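Local atomic coordinates of nucleoside kinase (Methanococcus jannaschii, PDB entry 2C4E), a protein that phosphorylates a wide range of nucleosides, best of all inosine, guanosine and cytidine, to their monophosphates, with ATP as the preferred phosphate donor and magnesium or manganese as cofactor. Residues I201-L211 against S220-K228; I234-A245 against A272-C283. One frame throughout, in Å; residues are numbered along the deposited sequence.

Interaction 1: I201-L211 against S220-K228; sequences IDDYLERVDAL and SVIYTKDKK
L211 and Y223 pair across two antiparallel strands as a hydrogen-bonded pair. L211 N donates to Y223 O at 3.0 Å, and Y223 N donates to L211 O at 2.8 Å. Both bonds are nearly straight. The same carbonyls also take CA-H...O contacts, Y223 O from A210 and L211 O from I222. Beyond this pair a water extends the link: it donates to D209 O and accepts from K225 N.

The Y223 ring is clamped between aliphatic groups. I201 crosses it at about a right angle and lays CD1 over one face, a CH-pi contact 3.9 Å from the ring centroid and offset toward the rim. CG2 of I201 reaches the ring near CD2. V221 CG2, from the ring's own strand, sits over the opposite face. L211 runs alongside Y223 on the same side of the sheet, with its CD2 3.9 Å from Y223 CD1. In Y223, CG lies anti to the carbonyl carbon (chi1 -62°), which turns the ring's face to I201.

One turn on, L205 spreads its two methyls over consecutive carbonyls. Its CD2 lies 3.4 Å from Y223 O, and its CD1 meets T224 O. The extended K225 chain passes the L205 carbonyl, with CE 3.1 Å from L205 O.

Helix 187-197 also packs on this side, with F190 touching both I201 and L211. The arrangement is a beta hairpin, strands 210-214 and 220-223, with a short helix packed on one face. It belongs to the large mixed sheet of the ribokinase fold.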
# COMPACT_ATOMS: atom_id res chain seq x y z
N ILE A 201 -0.68 -12.03 -38.60
CA ILE A 201 -1.95 -12.60 -38.19
C ILE A 201 -2.08 -14.06 -38.61
O ILE A 201 -2.52 -14.90 -37.82
CB ILE A 201 -3.11 -11.72 -38.72
CG1 ILE A 201 -3.23 -10.46 -37.85
CG2 ILE A 201 -4.45 -12.49 -38.71
CD1 ILE A 201 -3.81 -9.27 -38.54
N ASP A 202 -1.66 -14.38 -39.83
CA ASP A 202 -1.83 -15.73 -40.36
C ASP A 202 -1.00 -16.74 -39.58
O ASP A 202 -1.39 -17.91 -39.46
CB ASP A 202 -1.49 -15.78 -41.85
CG ASP A 202 -2.60 -15.22 -42.73
OD1 ASP A 202 -2.44 -15.24 -43.96
OD2 ASP A 202 -3.66 -14.73 -42.29
N ASP A 203 0.15 -16.31 -39.05
CA ASP A 203 0.95 -17.17 -38.17
C ASP A 203 0.23 -17.52 -36.87
O ASP A 203 0.34 -18.65 -36.41
CB ASP A 203 2.30 -16.54 -37.85
CG ASP A 203 3.12 -16.27 -39.09
OD1 ASP A 203 3.58 -17.25 -39.73
OD2 ASP A 203 3.33 -15.13 -39.53
N TYR A 204 -0.45 -16.56 -36.25
CA TYR A 204 -1.28 -16.88 -35.10
C TYR A 204 -2.35 -17.88 -35.48
O TYR A 204 -2.63 -18.81 -34.72
CB TYR A 204 -1.98 -15.65 -34.54
CG TYR A 204 -1.05 -14.70 -33.86
CD1 TYR A 204 -0.56 -13.59 -34.53
CD2 TYR A 204 -0.69 -14.88 -32.54
CE1 TYR A 204 0.29 -12.69 -33.91
CE2 TYR A 204 0.15 -14.00 -31.90
CZ TYR A 204 0.64 -12.90 -32.59
OH TYR A 204 1.47 -11.99 -31.96
N LEU A 205 -2.95 -17.68 -36.64
CA LEU A 205 -4.11 -18.49 -37.01
C LEU A 205 -3.75 -19.92 -37.43
O LEU A 205 -4.63 -20.76 -37.55
CB LEU A 205 -4.92 -17.81 -38.11
CG LEU A 205 -5.59 -16.50 -37.69
CD1 LEU A 205 -6.15 -15.79 -38.91
CD2 LEU A 205 -6.67 -16.75 -36.68
N GLU A 206 -2.46 -20.18 -37.66
CA GLU A 206 -2.00 -21.56 -37.82
C GLU A 206 -2.01 -22.30 -36.48
O GLU A 206 -1.99 -23.51 -36.43
CB GLU A 206 -0.60 -21.62 -38.44
CG GLU A 206 -0.59 -21.29 -39.93
CD GLU A 206 0.81 -21.25 -40.52
OE1 GLU A 206 1.74 -21.82 -39.92
OE2 GLU A 206 0.98 -20.64 -41.60
N ARG A 207 -2.06 -21.54 -35.38
CA ARG A 207 -1.96 -22.11 -34.05
C ARG A 207 -3.23 -22.01 -33.22
O ARG A 207 -3.49 -22.89 -32.42
CB ARG A 207 -0.82 -21.45 -33.32
CG ARG A 207 0.51 -21.81 -33.96
CD ARG A 207 1.62 -20.85 -33.69
NE ARG A 207 2.89 -21.32 -34.25
CZ ARG A 207 3.32 -21.07 -35.49
NH1 ARG A 207 2.61 -20.35 -36.35
NH2 ARG A 207 4.51 -21.55 -35.87
N VAL A 208 -3.98 -20.92 -33.37
CA VAL A 208 -5.18 -20.67 -32.56
C VAL A 208 -6.43 -20.68 -33.44
O VAL A 208 -6.35 -20.62 -34.67
CB VAL A 208 -5.09 -19.35 -31.76
CG1 VAL A 208 -3.79 -19.26 -31.01
CG2 VAL A 208 -5.27 -18.12 -32.66
N ASP A 209 -7.58 -20.82 -32.81
CA ASP A 209 -8.84 -20.76 -33.54
C ASP A 209 -9.35 -19.34 -33.73
O ASP A 209 -10.00 -19.05 -34.73
CB ASP A 209 -9.92 -21.57 -32.82
CG ASP A 209 -9.59 -23.02 -32.73
OD1 ASP A 209 -9.17 -23.64 -33.73
OD2 ASP A 209 -9.81 -23.66 -31.69
N ALA A 210 -9.10 -18.48 -32.75
CA ALA A 210 -9.52 -17.09 -32.80
C ALA A 210 -8.52 -16.24 -32.07
O ALA A 210 -8.10 -16.56 -30.95
CB ALA A 210 -10.90 -16.90 -32.19
N LEU A 211 -8.12 -15.15 -32.74
CA LEU A 211 -7.28 -14.14 -32.17
C LEU A 211 -8.15 -12.90 -32.02
O LEU A 211 -8.72 -12.44 -33.00
CB LEU A 211 -6.12 -13.83 -33.13
CG LEU A 211 -5.38 -12.52 -32.91
CD1 LEU A 211 -4.68 -12.55 -31.57
CD2 LEU A 211 -4.38 -12.28 -34.05
N SER A 220 -12.86 -3.72 -31.08
CA SER A 220 -12.03 -4.91 -31.11
C SER A 220 -12.16 -5.57 -32.47
O SER A 220 -12.98 -5.16 -33.31
CB SER A 220 -12.44 -5.87 -29.99
OG SER A 220 -13.84 -6.08 -30.01
N VAL A 221 -11.28 -6.51 -32.74
CA VAL A 221 -11.33 -7.27 -33.98
C VAL A 221 -11.10 -8.74 -33.66
O VAL A 221 -10.23 -9.08 -32.86
CB VAL A 221 -10.30 -6.78 -35.02
CG1 VAL A 221 -8.90 -6.78 -34.43
CG2 VAL A 221 -10.35 -7.61 -36.30
N ILE A 222 -11.90 -9.60 -34.28
CA ILE A 222 -11.75 -11.03 -34.17
C ILE A 222 -11.22 -11.58 -35.49
O ILE A 222 -11.83 -11.36 -36.54
CB ILE A 222 -13.11 -11.68 -33.87
CG1 ILE A 222 -13.72 -11.07 -32.60
CG2 ILE A 222 -12.94 -13.19 -33.76
CD1 ILE A 222 -15.23 -11.30 -32.48
N TYR A 223 -10.11 -12.30 -35.44
CA TYR A 223 -9.56 -12.94 -36.63
C TYR A 223 -9.72 -14.43 -36.50
O TYR A 223 -9.34 -15.00 -35.48
CB TYR A 223 -8.07 -12.65 -36.76
CG TYR A 223 -7.73 -11.20 -36.92
CD1 TYR A 223 -7.36 -10.42 -35.83
CD2 TYR A 223 -7.76 -10.61 -38.18
CE1 TYR A 223 -7.02 -9.09 -36.00
CE2 TYR A 223 -7.42 -9.29 -38.35
CZ TYR A 223 -7.07 -8.53 -37.25
OH TYR A 223 -6.73 -7.20 -37.44
N THR A 224 -10.29 -15.06 -37.52
CA THR A 224 -10.25 -16.51 -37.66
C THR A 224 -9.63 -16.84 -39.02
O THR A 224 -9.30 -15.94 -39.79
CB THR A 224 -11.65 -17.10 -37.56
OG1 THR A 224 -12.45 -16.65 -38.66
CG2 THR A 224 -12.39 -16.56 -36.33
N LYS A 225 -9.48 -18.13 -39.32
CA LYS A 225 -8.93 -18.54 -40.61
C LYS A 225 -9.79 -18.04 -41.75
O LYS A 225 -9.28 -17.61 -42.78
CB LYS A 225 -8.81 -20.07 -40.67
CG LYS A 225 -7.68 -20.63 -39.83
CD LYS A 225 -7.53 -22.13 -40.03
CE LYS A 225 -6.53 -22.74 -39.06
NZ LYS A 225 -6.70 -24.20 -38.91
N ASP A 226 -11.11 -18.05 -41.54
CA ASP A 226 -12.08 -17.74 -42.57
C ASP A 226 -12.43 -16.25 -42.68
O ASP A 226 -12.88 -15.81 -43.74
CB ASP A 226 -13.38 -18.51 -42.30
CG ASP A 226 -13.24 -20.01 -42.55
OD1 ASP A 226 -13.43 -20.43 -43.71
OD2 ASP A 226 -12.96 -20.84 -41.65
N LYS A 227 -12.22 -15.48 -41.61
CA LYS A 227 -12.89 -14.19 -41.44
C LYS A 227 -12.13 -13.19 -40.57
O LYS A 227 -11.43 -13.57 -39.65
CB LYS A 227 -14.26 -14.44 -40.79
CG LYS A 227 -15.46 -13.86 -41.50
CD LYS A 227 -16.72 -13.91 -40.62
CE LYS A 227 -17.49 -15.21 -40.81
NZ LYS A 227 -18.54 -15.38 -39.76
N LYS A 228 -12.32 -11.90 -40.85
CA LYS A 228 -11.96 -10.82 -39.94
C LYS A 228 -13.24 -10.07 -39.56
O LYS A 228 -13.94 -9.54 -40.44
CB LYS A 228 -10.95 -9.86 -40.59
CG LYS A 228 -10.73 -8.54 -39.86
CD LYS A 228 -9.77 -7.63 -40.64
CE LYS A 228 -9.52 -6.31 -39.94
NZ LYS A 228 -8.70 -5.37 -40.76
O HOH W 1 -9.86 -20.19 -37.18

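Interaction 2: I234-A245 against A272-C283; sequences IKAGKVIDPTGA and ATASFVVEAKGC
D241 and G282 join the loop that leads into helix 245-258 to the turn that follows helix 263-277. D241 to A245 begin the DPTGAGD run that ends at D247, which fits the second signature of the PfkB (ribokinase) family and leads into the active-site helix.

Hydrogen bonds link 237-241 to 278-282. V278 O grips two consecutive amides: I240 N at 2.8 Å, nearly along the C=O axis, and D241 N at 3.2 Å, from above the carbonyl plane. The two oxygens of the D241 carboxylate take different partners. OD2 uses its anti lone pair to accept from G282 N at 3.0 Å, while OD1 is met on the syn side by T243 OG1. With CG anti to the backbone N (chi1 -177°), D241 extends across to the 280-282 backbone. G237 N donates to E279 OE2 from above the carboxylate plane. That oxygen also forms a salt bridge with R296 of helix 290-299.

Two waters bridge the backbones. One accepts from G244 N and lies within bonding distance of D241 O and G282 O. The second donates to both G244 O and C283 O.

Apolar contacts flank V278: its CG1 meets A245 CB at 3.5 Å, and its CG2 meets A236 CB at 3.8 Å. I240 crosses K281 at about a right angle, with CG2 against the lysine CG.

The two backbones come closest at G244 and C283, with their CA atoms 3.9 Å apart. C283 SG, near the substrate-binding residues N47 and D17, lies 3.5 Å from G244 CA.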
# COMPACT_ATOMS: atom_id res chain seq x y z
N ILE A 234 -19.04 -0.09 -27.63
CA ILE A 234 -20.40 0.23 -27.24
C ILE A 234 -20.33 1.38 -26.25
O ILE A 234 -19.67 1.28 -25.22
CB ILE A 234 -21.12 -0.99 -26.62
CG1 ILE A 234 -21.28 -2.12 -27.66
CG2 ILE A 234 -22.47 -0.60 -26.04
CD1 ILE A 234 -22.33 -1.86 -28.74
N LYS A 235 -21.01 2.48 -26.57
CA LYS A 235 -20.96 3.69 -25.74
C LYS A 235 -21.53 3.44 -24.34
O LYS A 235 -22.65 2.94 -24.18
CB LYS A 235 -21.72 4.83 -26.41
CG LYS A 235 -21.06 5.35 -27.68
CD LYS A 235 -21.64 6.70 -28.10
CE LYS A 235 -21.16 7.10 -29.49
NZ LYS A 235 -21.27 8.57 -29.72
N ALA A 236 -20.74 3.79 -23.32
CA ALA A 236 -21.18 3.73 -21.93
C ALA A 236 -21.88 5.04 -21.56
O ALA A 236 -21.95 5.96 -22.38
CB ALA A 236 -19.99 3.49 -21.02
N GLY A 237 -22.39 5.11 -20.34
CA GLY A 237 -23.04 6.31 -19.84
C GLY A 237 -22.04 7.39 -19.46
O GLY A 237 -22.17 8.54 -19.88
N LYS A 238 -21.04 7.01 -18.66
CA LYS A 238 -19.97 7.92 -18.24
C LYS A 238 -18.82 7.11 -17.62
O LYS A 238 -19.02 6.38 -16.64
CB LYS A 238 -20.50 8.93 -17.22
CG LYS A 238 -19.43 9.76 -16.52
CD LYS A 238 -20.00 11.03 -15.90
CE LYS A 238 -19.57 11.19 -14.45
NZ LYS A 238 -20.06 12.47 -13.85
N VAL A 239 -17.61 7.26 -18.17
CA VAL A 239 -16.46 6.46 -17.74
C VAL A 239 -15.87 6.94 -16.41
O VAL A 239 -15.25 8.01 -16.34
CB VAL A 239 -15.34 6.47 -18.83
CG1 VAL A 239 -14.16 5.59 -18.41
CG2 VAL A 239 -15.90 6.02 -20.18
N ILE A 240 -16.07 6.15 -15.35
CA ILE A 240 -15.49 6.42 -14.03
C ILE A 240 -14.18 5.65 -13.80
O ILE A 240 -13.24 6.19 -13.23
CB ILE A 240 -16.52 6.11 -12.91
CG1 ILE A 240 -17.83 6.86 -13.18
CG2 ILE A 240 -15.93 6.45 -11.53
CD1 ILE A 240 -18.78 6.94 -11.99
N ASP A 241 -14.14 4.39 -14.23
CA ASP A 241 -12.99 3.53 -13.96
C ASP A 241 -12.80 2.51 -15.10
O ASP A 241 -13.60 1.59 -15.25
CB ASP A 241 -13.19 2.82 -12.62
CG ASP A 241 -12.01 1.95 -12.22
OD1 ASP A 241 -10.89 2.17 -12.72
OD2 ASP A 241 -12.10 1.02 -11.40
N PRO A 242 -11.73 2.65 -15.88
CA PRO A 242 -11.48 1.75 -17.02
C PRO A 242 -10.84 0.42 -16.64
O PRO A 242 -10.67 -0.42 -17.53
CB PRO A 242 -10.53 2.57 -17.89
CG PRO A 242 -9.75 3.40 -16.93
CD PRO A 242 -10.67 3.67 -15.76
N THR A 243 -10.52 0.21 -15.36
CA THR A 243 -9.66 -0.90 -14.93
C THR A 243 -10.26 -2.28 -15.20
O THR A 243 -9.55 -3.19 -15.60
CB THR A 243 -9.34 -0.80 -13.42
OG1 THR A 243 -8.98 0.55 -13.08
CG2 THR A 243 -8.11 -1.62 -13.06
N GLY A 244 -11.56 -2.42 -14.96
CA GLY A 244 -12.23 -3.70 -15.12
C GLY A 244 -12.69 -4.05 -16.53
O GLY A 244 -13.18 -5.15 -16.74
N ALA A 245 -12.52 -3.13 -17.47
CA ALA A 245 -13.09 -3.25 -18.81
C ALA A 245 -12.59 -4.46 -19.59
O ALA A 245 -13.40 -5.18 -20.16
CB ALA A 245 -12.84 -1.98 -19.61
N ALA A 272 -20.46 -4.93 -25.10
CA ALA A 272 -21.58 -4.42 -24.30
C ALA A 272 -21.30 -4.60 -22.81
O ALA A 272 -21.57 -3.71 -22.00
CB ALA A 272 -22.85 -5.10 -24.69
N THR A 273 -20.72 -5.74 -22.44
CA THR A 273 -20.40 -5.99 -21.04
C THR A 273 -19.41 -4.97 -20.51
O THR A 273 -19.59 -4.43 -19.43
CB THR A 273 -19.82 -7.40 -20.84
OG1 THR A 273 -20.73 -8.36 -21.38
CG2 THR A 273 -19.73 -7.74 -19.36
N ALA A 274 -18.36 -4.71 -21.29
CA ALA A 274 -17.32 -3.76 -20.92
C ALA A 274 -17.86 -2.36 -20.73
O ALA A 274 -17.33 -1.60 -19.93
CB ALA A 274 -16.22 -3.74 -21.98
N SER A 275 -18.92 -2.03 -21.47
CA SER A 275 -19.53 -0.70 -21.38
C SER A 275 -20.20 -0.45 -20.03
O SER A 275 -20.36 0.70 -19.64
CB SER A 275 -20.52 -0.48 -22.53
OG SER A 275 -21.75 -1.16 -22.31
N PHE A 276 -20.61 -1.52 -19.34
CA PHE A 276 -21.19 -1.38 -18.00
C PHE A 276 -20.13 -1.21 -16.91
O PHE A 276 -20.30 -0.42 -15.98
CB PHE A 276 -22.03 -2.61 -17.64
CG PHE A 276 -23.40 -2.59 -18.22
CD1 PHE A 276 -23.68 -3.31 -19.37
CD2 PHE A 276 -24.42 -1.87 -17.62
CE1 PHE A 276 -24.95 -3.29 -19.92
CE2 PHE A 276 -25.68 -1.86 -18.16
CZ PHE A 276 -25.95 -2.57 -19.31
N VAL A 277 -19.06 -1.99 -17.01
CA VAL A 277 -18.09 -2.06 -15.92
C VAL A 277 -17.35 -0.74 -15.76
O VAL A 277 -17.06 -0.32 -14.64
CB VAL A 277 -17.12 -3.25 -16.11
CG1 VAL A 277 -16.09 -3.29 -14.98
CG2 VAL A 277 -17.90 -4.51 -16.12
N VAL A 278 -17.07 -0.08 -16.87
CA VAL A 278 -16.40 1.23 -16.83
C VAL A 278 -17.21 2.35 -16.17
O VAL A 278 -16.68 3.44 -15.95
CB VAL A 278 -15.96 1.70 -18.24
CG1 VAL A 278 -14.94 0.76 -18.82
CG2 VAL A 278 -17.16 1.84 -19.19
N GLU A 279 -18.48 2.10 -15.84
CA GLU A 279 -19.34 3.14 -15.26
C GLU A 279 -19.18 3.32 -13.75
O GLU A 279 -19.78 4.23 -13.17
CB GLU A 279 -20.81 2.85 -15.58
CG GLU A 279 -21.11 2.76 -17.07
CD GLU A 279 -22.58 2.55 -17.38
OE1 GLU A 279 -23.38 2.33 -16.44
OE2 GLU A 279 -22.92 2.62 -18.57
N ALA A 280 -18.40 2.45 -13.11
CA ALA A 280 -18.17 2.54 -11.66
C ALA A 280 -16.76 2.11 -11.28
O ALA A 280 -16.07 1.42 -12.04
CB ALA A 280 -19.18 1.69 -10.92
N LYS A 281 -16.34 2.52 -10.08
CA LYS A 281 -15.03 2.17 -9.56
C LYS A 281 -15.05 0.74 -9.05
O LYS A 281 -15.98 0.33 -8.37
CB LYS A 281 -14.61 3.11 -8.43
CG LYS A 281 -14.48 4.56 -8.86
CD LYS A 281 -13.88 5.42 -7.76
CE LYS A 281 -13.81 6.89 -8.16
NZ LYS A 281 -12.78 7.64 -7.39
N GLY A 282 -14.00 0.00 -9.38
CA GLY A 282 -13.89 -1.40 -9.02
C GLY A 282 -14.20 -2.25 -10.24
O GLY A 282 -15.06 -1.92 -11.06
N CYS A 283 -13.48 -3.36 -10.35
CA CYS A 283 -13.60 -4.22 -11.53
C CYS A 283 -14.85 -5.08 -11.53
O CYS A 283 -15.26 -5.57 -12.58
CB CYS A 283 -12.38 -5.12 -11.64
SG CYS A 283 -10.85 -4.24 -11.96
O HOH W 2 -13.92 -0.67 -13.73
O HOH W 3 -14.09 -6.85 -14.64

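Overall arrangement
The two contacts follow one another along the chain, and interaction 1 closes before interaction 2 opens. Their centres are about 27 Å apart and their nearest atoms about 8 Å. Interaction 1 lies toward one edge of the eight-stranded sheet, in hairpin 210-214/220-223. Strand 228-231 then completes that edge and leads into the loop of interaction 2, which ties the start of helix 245-258 to the C-terminal part of helix 263-277. The links to the active site differ. The end of strand 210-214 and the connection after it carry the ATP-binding residues T214 to G219, whereas interaction 2 borders substrate-binding residues and segment 234-245 runs up to helix 245-258, which holds D247, the inferred proton acceptor.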